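Long-range contact in putative sensory box/GGDEF family protein (Vibrio parahaemolyticus, PDB 3LID), which probably makes cyclic di-GMP from two GTP molecules through its GGDEF domain, the chain here being its extracellular PDC-fold sensor domain: residues V12-L23 against Y240-S251. Numbering follows the deposited sequence.
Sequences VENTAKEALHQL and YSYSGEHLIAFS
Helix residues Val12-Leu23 run along a beta hairpin, roughly parallel to strand 246-251 (28°, axes 8.1 Å apart at closest) and roughly antiparallel to strand 240-242. The closest CA pair, Ala16 and Ala249 at 6.2 Å, is consistent with the small side chains at both positions. Ala16 CB sits over the centre of the Tyr240 ring, 3.6 Å from its centroid and 14° off the normal, a CH-pi contact; Leu20 CD1 meets the same ring at its edge. A second CH-pi contact is less centred: Val12 CG1, anti to the backbone N (chi1 174°), lies over one face of Tyr242 toward the rim, while Gly244 N covers the opposite face. Leu247 CD1 touches Val12 CG1 and Ala16 CB, and its CD2 packs on Val12 O and Thr15 CG2. Farther along, Ala19 CB meets Ala249 CB at 3.7 Å, and Leu23 CD1 lies 3.5 Å from Phe250 N. One water links Leu23 O (2.8 Å) to Ser251 OG (2.7 Å), a polar bridge at one end. The contact thus lays the start of helix 9-45 on an antiparallel sheet of the extracellular PDC-fold sensor domain, where strand 246-254 pairs with strand 260-268 and Phe189 of strand 189-195 also touches Ala19.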
ATOM      1  N   VAL A  12     -12.966 -24.167  15.666  1.00 33.21           N
ATOM      2  CA  VAL A  12     -12.950 -23.489  14.391  1.00 31.70           C
ATOM      3  C   VAL A  12     -13.798 -22.247  14.473  1.00 30.19           C
ATOM      4  O   VAL A  12     -13.379 -21.157  14.059  1.00 28.94           O
ATOM      5  CB  VAL A  12     -13.418 -24.399  13.264  1.00 31.58           C
ATOM      6  CG1 VAL A  12     -13.531 -23.637  11.943  1.00 31.62           C
ATOM      7  CG2 VAL A  12     -12.456 -25.589  13.155  1.00 34.19           C
ATOM      8  N   GLU A  13     -14.986 -22.370  15.039  1.00 28.89           N
ATOM      9  CA  GLU A  13     -15.884 -21.250  15.051  1.00 27.33           C
ATOM     10  C   GLU A  13     -15.371 -20.140  15.952  1.00 27.01           C
ATOM     11  O   GLU A  13     -15.584 -18.958  15.701  1.00 26.91           O
ATOM     12  CB  GLU A  13     -17.283 -21.685  15.529  1.00 27.74           C
ATOM     13  CG  GLU A  13     -17.938 -22.551  14.392  1.00 27.85           C
ATOM     14  CD  GLU A  13     -19.278 -23.156  14.769  1.00 31.19           C
ATOM     15  OE1 GLU A  13     -19.831 -22.656  15.776  1.00 31.03           O
ATOM     16  OE2 GLU A  13     -19.738 -24.106  14.050  1.00 28.43           O
ATOM     17  N   ASN A  14     -14.783 -20.533  17.051  1.00 25.07           N
ATOM     18  CA  ASN A  14     -14.383 -19.505  18.037  1.00 27.68           C
ATOM     19  C   ASN A  14     -13.192 -18.774  17.435  1.00 25.84           C
ATOM     20  O   ASN A  14     -13.050 -17.592  17.623  1.00 26.12           O
ATOM     21  CB  ASN A  14     -13.969 -20.148  19.333  1.00 27.85           C
ATOM     22  CG  ASN A  14     -15.193 -20.632  20.163  1.00 35.79           C
ATOM     23  OD1 ASN A  14     -16.283 -20.047  20.092  1.00 40.43           O
ATOM     24  ND2 ASN A  14     -14.999 -21.685  20.937  1.00 39.95           N
ATOM     25  N   THR A  15     -12.375 -19.506  16.701  1.00 25.28           N
ATOM     26  CA  THR A  15     -11.188 -18.859  16.069  1.00 25.68           C
ATOM     27  C   THR A  15     -11.683 -17.917  14.989  1.00 24.39           C
ATOM     28  O   THR A  15     -11.146 -16.800  14.819  1.00 24.46           O
ATOM     29  CB  THR A  15     -10.240 -19.869  15.461  1.00 24.66           C
ATOM     30  OG1 THR A  15      -9.659 -20.665  16.516  1.00 25.38           O
ATOM     31  CG2 THR A  15      -9.038 -19.147  14.760  1.00 26.09           C
ATOM     32  N   ALA A  16     -12.741 -18.321  14.300  1.00 22.04           N
ATOM     33  CA  ALA A  16     -13.235 -17.493  13.218  1.00 21.14           C
ATOM     34  C   ALA A  16     -13.798 -16.202  13.783  1.00 24.05           C
ATOM     35  O   ALA A  16     -13.622 -15.088  13.157  1.00 21.78           O
ATOM     36  CB  ALA A  16     -14.285 -18.269  12.410  1.00 22.45           C
ATOM     37  N   LYS A  17     -14.465 -16.281  14.948  1.00 23.23           N
ATOM     38  CA  LYS A  17     -14.985 -15.065  15.582  1.00 25.94           C
ATOM     39  C   LYS A  17     -13.807 -14.121  15.980  1.00 24.51           C
ATOM     40  O   LYS A  17     -13.882 -12.872  15.783  1.00 24.34           O
ATOM     41  CB  LYS A  17     -15.829 -15.422  16.835  1.00 26.80           C
ATOM     42  CG  LYS A  17     -17.146 -16.147  16.485  1.00 35.83           C
ATOM     43  CD  LYS A  17     -18.276 -15.661  17.414  1.00 41.82           C
ATOM     44  CE  LYS A  17     -19.602 -16.314  17.081  1.00 47.60           C
ATOM     45  NZ  LYS A  17     -19.688 -17.569  17.889  1.00 48.13           N
ATOM     46  N   GLU A  18     -12.717 -14.681  16.528  1.00 23.22           N
ATOM     47  CA  GLU A  18     -11.589 -13.818  16.922  1.00 21.66           C
ATOM     48  C   GLU A  18     -10.979 -13.147  15.653  1.00 21.24           C
ATOM     49  O   GLU A  18     -10.618 -11.981  15.639  1.00 21.10           O
ATOM     50  CB  GLU A  18     -10.472 -14.610  17.514  1.00 22.57           C
ATOM     51  CG  GLU A  18     -10.908 -15.330  18.788  1.00 27.50           C
ATOM     52  CD  GLU A  18      -9.915 -16.409  19.201  1.00 37.62           C
ATOM     53  OE1 GLU A  18     -10.373 -17.487  19.663  1.00 44.44           O
ATOM     54  OE2 GLU A  18      -8.700 -16.200  19.081  1.00 37.54           O
ATOM     55  N   ALA A  19     -10.858 -13.940  14.621  1.00 19.58           N
ATOM     56  CA  ALA A  19     -10.258 -13.411  13.379  1.00 19.00           C
ATOM     57  C   ALA A  19     -11.136 -12.356  12.784  1.00 19.82           C
ATOM     58  O   ALA A  19     -10.633 -11.366  12.166  1.00 19.23           O
ATOM     59  CB  ALA A  19     -10.023 -14.596  12.398  1.00 19.79           C
ATOM     60  N   LEU A  20     -12.445 -12.514  12.908  1.00 18.27           N
ATOM     61  CA  LEU A  20     -13.318 -11.444  12.429  1.00 19.76           C
ATOM     62  C   LEU A  20     -13.076 -10.145  13.219  1.00 19.34           C
ATOM     63  O   LEU A  20     -13.163  -9.013  12.641  1.00 19.06           O
ATOM     64  CB  LEU A  20     -14.793 -11.874  12.368  1.00 19.86           C
ATOM     65  CG  LEU A  20     -15.075 -12.870  11.225  1.00 20.03           C
ATOM     66  CD1 LEU A  20     -16.527 -13.414  11.480  1.00 25.57           C
ATOM     67  CD2 LEU A  20     -15.101 -12.116   9.915  1.00 26.23           C
ATOM     68  N   HIS A  21     -12.887 -10.268  14.537  1.00 18.89           N
ATOM     69  CA  HIS A  21     -12.572  -9.033  15.294  1.00 19.78           C
ATOM     70  C   HIS A  21     -11.275  -8.437  14.770  1.00 18.99           C
ATOM     71  O   HIS A  21     -11.144  -7.211  14.673  1.00 18.39           O
ATOM     72  CB  HIS A  21     -12.435  -9.304  16.804  1.00 20.99           C
ATOM     73  CG  HIS A  21     -13.741  -9.682  17.431  1.00 27.96           C
ATOM     74  ND1 HIS A  21     -14.866  -8.904  17.277  1.00 36.58           N
ATOM     75  CD2 HIS A  21     -14.113 -10.749  18.183  1.00 30.68           C
ATOM     76  CE1 HIS A  21     -15.881  -9.479  17.900  1.00 40.97           C
ATOM     77  NE2 HIS A  21     -15.449 -10.598  18.461  1.00 36.72           N
ATOM     78  N   GLN A  22     -10.302  -9.296  14.508  1.00 17.48           N
ATOM     79  CA  GLN A  22      -8.962  -8.806  14.109  1.00 16.33           C
ATOM     80  C   GLN A  22      -9.167  -8.067  12.751  1.00 16.26           C
ATOM     81  O   GLN A  22      -8.551  -6.984  12.505  1.00 14.74           O
ATOM     82  CB  GLN A  22      -8.004  -9.960  13.849  1.00 16.12           C
ATOM     83  CG  GLN A  22      -6.572  -9.482  13.419  1.00 18.51           C
ATOM     84  CD  GLN A  22      -5.957  -8.569  14.438  1.00 20.49           C
ATOM     85  OE1 GLN A  22      -5.830  -8.923  15.638  1.00 22.48           O
ATOM     86  NE2 GLN A  22      -5.638  -7.324  14.029  1.00 21.32           N
ATOM     87  N   LEU A  23      -9.898  -8.693  11.832  1.00 17.23           N
ATOM     88  CA  LEU A  23     -10.098  -8.060  10.496  1.00 17.03           C
ATOM     89  C   LEU A  23     -10.780  -6.685  10.639  1.00 17.58           C
ATOM     90  O   LEU A  23     -10.467  -5.762   9.918  1.00 16.63           O
ATOM     91  CB  LEU A  23     -10.918  -8.973   9.562  1.00 16.71           C
ATOM     92  CG  LEU A  23     -10.145 -10.232   9.177  1.00 17.29           C
ATOM     93  CD1 LEU A  23     -11.131 -11.102   8.349  1.00 21.25           C
ATOM     94  CD2 LEU A  23      -8.947  -9.890   8.270  1.00 22.02           C
ATOM     95  N   TYR A 240     -16.693 -15.997   7.218  1.00 19.75           N
ATOM     96  CA  TYR A 240     -15.631 -16.948   7.139  1.00 20.51           C
ATOM     97  C   TYR A 240     -16.189 -18.212   6.463  1.00 22.52           C
ATOM     98  O   TYR A 240     -17.424 -18.356   6.286  1.00 21.55           O
ATOM     99  CB  TYR A 240     -15.129 -17.280   8.510  1.00 18.55           C
ATOM    100  CG  TYR A 240     -16.170 -18.017   9.377  1.00 22.64           C
ATOM    101  CD1 TYR A 240     -16.257 -19.422   9.378  1.00 26.12           C
ATOM    102  CD2 TYR A 240     -16.939 -17.288  10.289  1.00 23.61           C
ATOM    103  CE1 TYR A 240     -17.262 -20.071  10.232  1.00 24.43           C
ATOM    104  CE2 TYR A 240     -17.867 -17.908  11.150  1.00 29.59           C
ATOM    105  CZ  TYR A 240     -18.018 -19.275  11.104  1.00 29.58           C
ATOM    106  OH  TYR A 240     -18.921 -19.809  12.049  1.00 32.46           O
ATOM    107  N   SER A 241     -15.268 -19.050   6.043  1.00 21.60           N
ATOM    108  CA  SER A 241     -15.587 -20.359   5.490  1.00 23.86           C
ATOM    109  C   SER A 241     -14.568 -21.376   5.931  1.00 25.36           C
ATOM    110  O   SER A 241     -13.425 -21.071   6.112  1.00 24.70           O
ATOM    111  CB  SER A 241     -15.656 -20.268   3.960  1.00 24.20           C
ATOM    112  OG  SER A 241     -16.306 -21.410   3.451  1.00 33.54           O
ATOM    113  N   TYR A 242     -14.982 -22.641   6.118  1.00 26.15           N
ATOM    114  CA  TYR A 242     -14.055 -23.658   6.558  1.00 27.31           C
ATOM    115  C   TYR A 242     -14.307 -24.844   5.649  1.00 29.40           C
ATOM    116  O   TYR A 242     -15.473 -25.346   5.588  1.00 29.19           O
ATOM    117  CB  TYR A 242     -14.366 -24.063   8.007  1.00 28.63           C
ATOM    118  CG  TYR A 242     -13.507 -25.217   8.495  1.00 30.31           C
ATOM    119  CD1 TYR A 242     -12.121 -25.097   8.558  1.00 28.35           C
ATOM    120  CD2 TYR A 242     -14.079 -26.420   8.906  1.00 33.71           C
ATOM    121  CE1 TYR A 242     -11.329 -26.104   9.029  1.00 30.33           C
ATOM    122  CE2 TYR A 242     -13.275 -27.481   9.381  1.00 33.52           C
ATOM    123  CZ  TYR A 242     -11.921 -27.325   9.425  1.00 35.05           C
ATOM    124  OH  TYR A 242     -11.086 -28.345   9.845  1.00 37.81           O
ATOM    125  N   SER A 243     -13.264 -25.240   4.922  1.00 27.84           N
ATOM    126  CA  SER A 243     -13.295 -26.256   3.863  1.00 30.31           C
ATOM    127  C   SER A 243     -12.937 -27.657   4.393  1.00 32.01           C
ATOM    128  O   SER A 243     -12.778 -28.552   3.604  1.00 33.83           O
ATOM    129  CB  SER A 243     -12.216 -25.901   2.793  1.00 31.42           C
ATOM    130  OG  SER A 243     -10.903 -26.032   3.373  1.00 27.92           O
ATOM    131  N   GLY A 244     -12.713 -27.828   5.685  1.00 31.31           N
ATOM    132  CA  GLY A 244     -12.212 -29.116   6.180  1.00 33.26           C
ATOM    133  C   GLY A 244     -10.705 -29.140   6.387  1.00 33.48           C
ATOM    134  O   GLY A 244     -10.175 -29.966   7.129  1.00 34.99           O
ATOM    135  N   GLU A 245      -9.995 -28.224   5.729  1.00 32.81           N
ATOM    136  CA  GLU A 245      -8.538 -28.175   5.814  1.00 31.84           C
ATOM    137  C   GLU A 245      -7.947 -26.776   6.149  1.00 30.60           C
ATOM    138  O   GLU A 245      -6.845 -26.651   6.728  1.00 28.32           O
ATOM    139  CB  GLU A 245      -7.987 -28.623   4.489  1.00 33.11           C
ATOM    140  CG  GLU A 245      -8.308 -30.100   4.236  1.00 40.05           C
ATOM    141  CD  GLU A 245      -7.223 -30.780   3.439  1.00 49.51           C
ATOM    142  OE1 GLU A 245      -7.106 -30.465   2.226  1.00 53.27           O
ATOM    143  OE2 GLU A 245      -6.483 -31.622   4.021  1.00 53.63           O
ATOM    144  N   HIS A 246      -8.700 -25.764   5.797  1.00 27.53           N
ATOM    145  CA  HIS A 246      -8.325 -24.374   6.084  1.00 26.97           C
ATOM    146  C   HIS A 246      -9.564 -23.663   6.576  1.00 24.89           C
ATOM    147  O   HIS A 246     -10.670 -23.804   6.006  1.00 24.88           O
ATOM    148  CB  HIS A 246      -7.791 -23.679   4.799  1.00 27.38           C
ATOM    149  CG  HIS A 246      -6.340 -23.945   4.551  1.00 32.27           C
ATOM    150  ND1 HIS A 246      -5.873 -25.128   4.002  1.00 39.11           N
ATOM    151  CD2 HIS A 246      -5.240 -23.195   4.812  1.00 29.40           C
ATOM    152  CE1 HIS A 246      -4.554 -25.104   3.956  1.00 35.51           C
ATOM    153  NE2 HIS A 246      -4.142 -23.956   4.467  1.00 40.47           N
ATOM    154  N   LEU A 247      -9.364 -22.822   7.580  1.00 24.72           N
ATOM    155  CA  LEU A 247     -10.362 -21.827   7.971  1.00 21.81           C
ATOM    156  C   LEU A 247      -9.903 -20.498   7.355  1.00 21.03           C
ATOM    157  O   LEU A 247      -8.740 -20.145   7.523  1.00 22.88           O
ATOM    158  CB  LEU A 247     -10.280 -21.619   9.464  1.00 22.55           C
ATOM    159  CG  LEU A 247     -11.063 -20.385   9.934  1.00 23.32           C
ATOM    160  CD1 LEU A 247     -12.595 -20.452   9.636  1.00 25.55           C
ATOM    161  CD2 LEU A 247     -10.775 -20.141  11.436  1.00 23.25           C
ATOM    162  N   ILE A 248     -10.755 -19.868   6.577  1.00 22.15           N
ATOM    163  CA  ILE A 248     -10.388 -18.563   6.009  1.00 20.73           C
ATOM    164  C   ILE A 248     -11.438 -17.575   6.542  1.00 19.21           C
ATOM    165  O   ILE A 248     -12.675 -17.755   6.329  1.00 19.70           O
ATOM    166  CB  ILE A 248     -10.486 -18.595   4.507  1.00 21.68           C
ATOM    167  CG1 ILE A 248      -9.485 -19.625   3.954  1.00 27.79           C
ATOM    168  CG2 ILE A 248     -10.136 -17.186   3.926  1.00 21.88           C
ATOM    169  CD1 ILE A 248      -9.646 -19.750   2.569  1.00 35.47           C
ATOM    170  N   ALA A 249     -10.956 -16.519   7.209  1.00 18.69           N
ATOM    171  CA  ALA A 249     -11.788 -15.428   7.585  1.00 17.12           C
ATOM    172  C   ALA A 249     -11.421 -14.245   6.665  1.00 16.97           C
ATOM    173  O   ALA A 249     -10.246 -14.133   6.291  1.00 18.83           O
ATOM    174  CB  ALA A 249     -11.569 -15.048   9.051  1.00 18.18           C
ATOM    175  N   PHE A 250     -12.432 -13.508   6.238  1.00 15.85           N
ATOM    176  CA  PHE A 250     -12.192 -12.502   5.193  1.00 15.97           C
ATOM    177  C   PHE A 250     -13.022 -11.263   5.444  1.00 17.14           C
ATOM    178  O   PHE A 250     -14.116 -11.268   6.088  1.00 17.53           O
ATOM    179  CB  PHE A 250     -12.543 -13.093   3.808  1.00 15.73           C
ATOM    180  CG  PHE A 250     -13.927 -13.810   3.781  1.00 18.28           C
ATOM    181  CD1 PHE A 250     -15.105 -13.105   3.557  1.00 20.34           C
ATOM    182  CD2 PHE A 250     -13.989 -15.207   3.994  1.00 24.39           C
ATOM    183  CE1 PHE A 250     -16.365 -13.786   3.573  1.00 22.79           C
ATOM    184  CE2 PHE A 250     -15.222 -15.865   4.006  1.00 21.62           C
ATOM    185  CZ  PHE A 250     -16.373 -15.161   3.806  1.00 22.35           C
ATOM    186  N   SER A 251     -12.495 -10.134   4.960  1.00 15.45           N
ATOM    187  CA  SER A 251     -13.246  -8.916   5.008  1.00 15.87           C
ATOM    188  C   SER A 251     -12.714  -8.103   3.813  1.00 15.51           C
ATOM    189  O   SER A 251     -11.736  -8.516   3.163  1.00 17.44           O
ATOM    190  CB  SER A 251     -13.065  -8.147   6.317  1.00 19.58           C
ATOM    191  OG  SER A 251     -11.698  -7.751   6.388  1.00 22.04           O
TER
HETATM  192  O   HOH W   1     -11.803  -5.293   7.558  1.00 29.18           O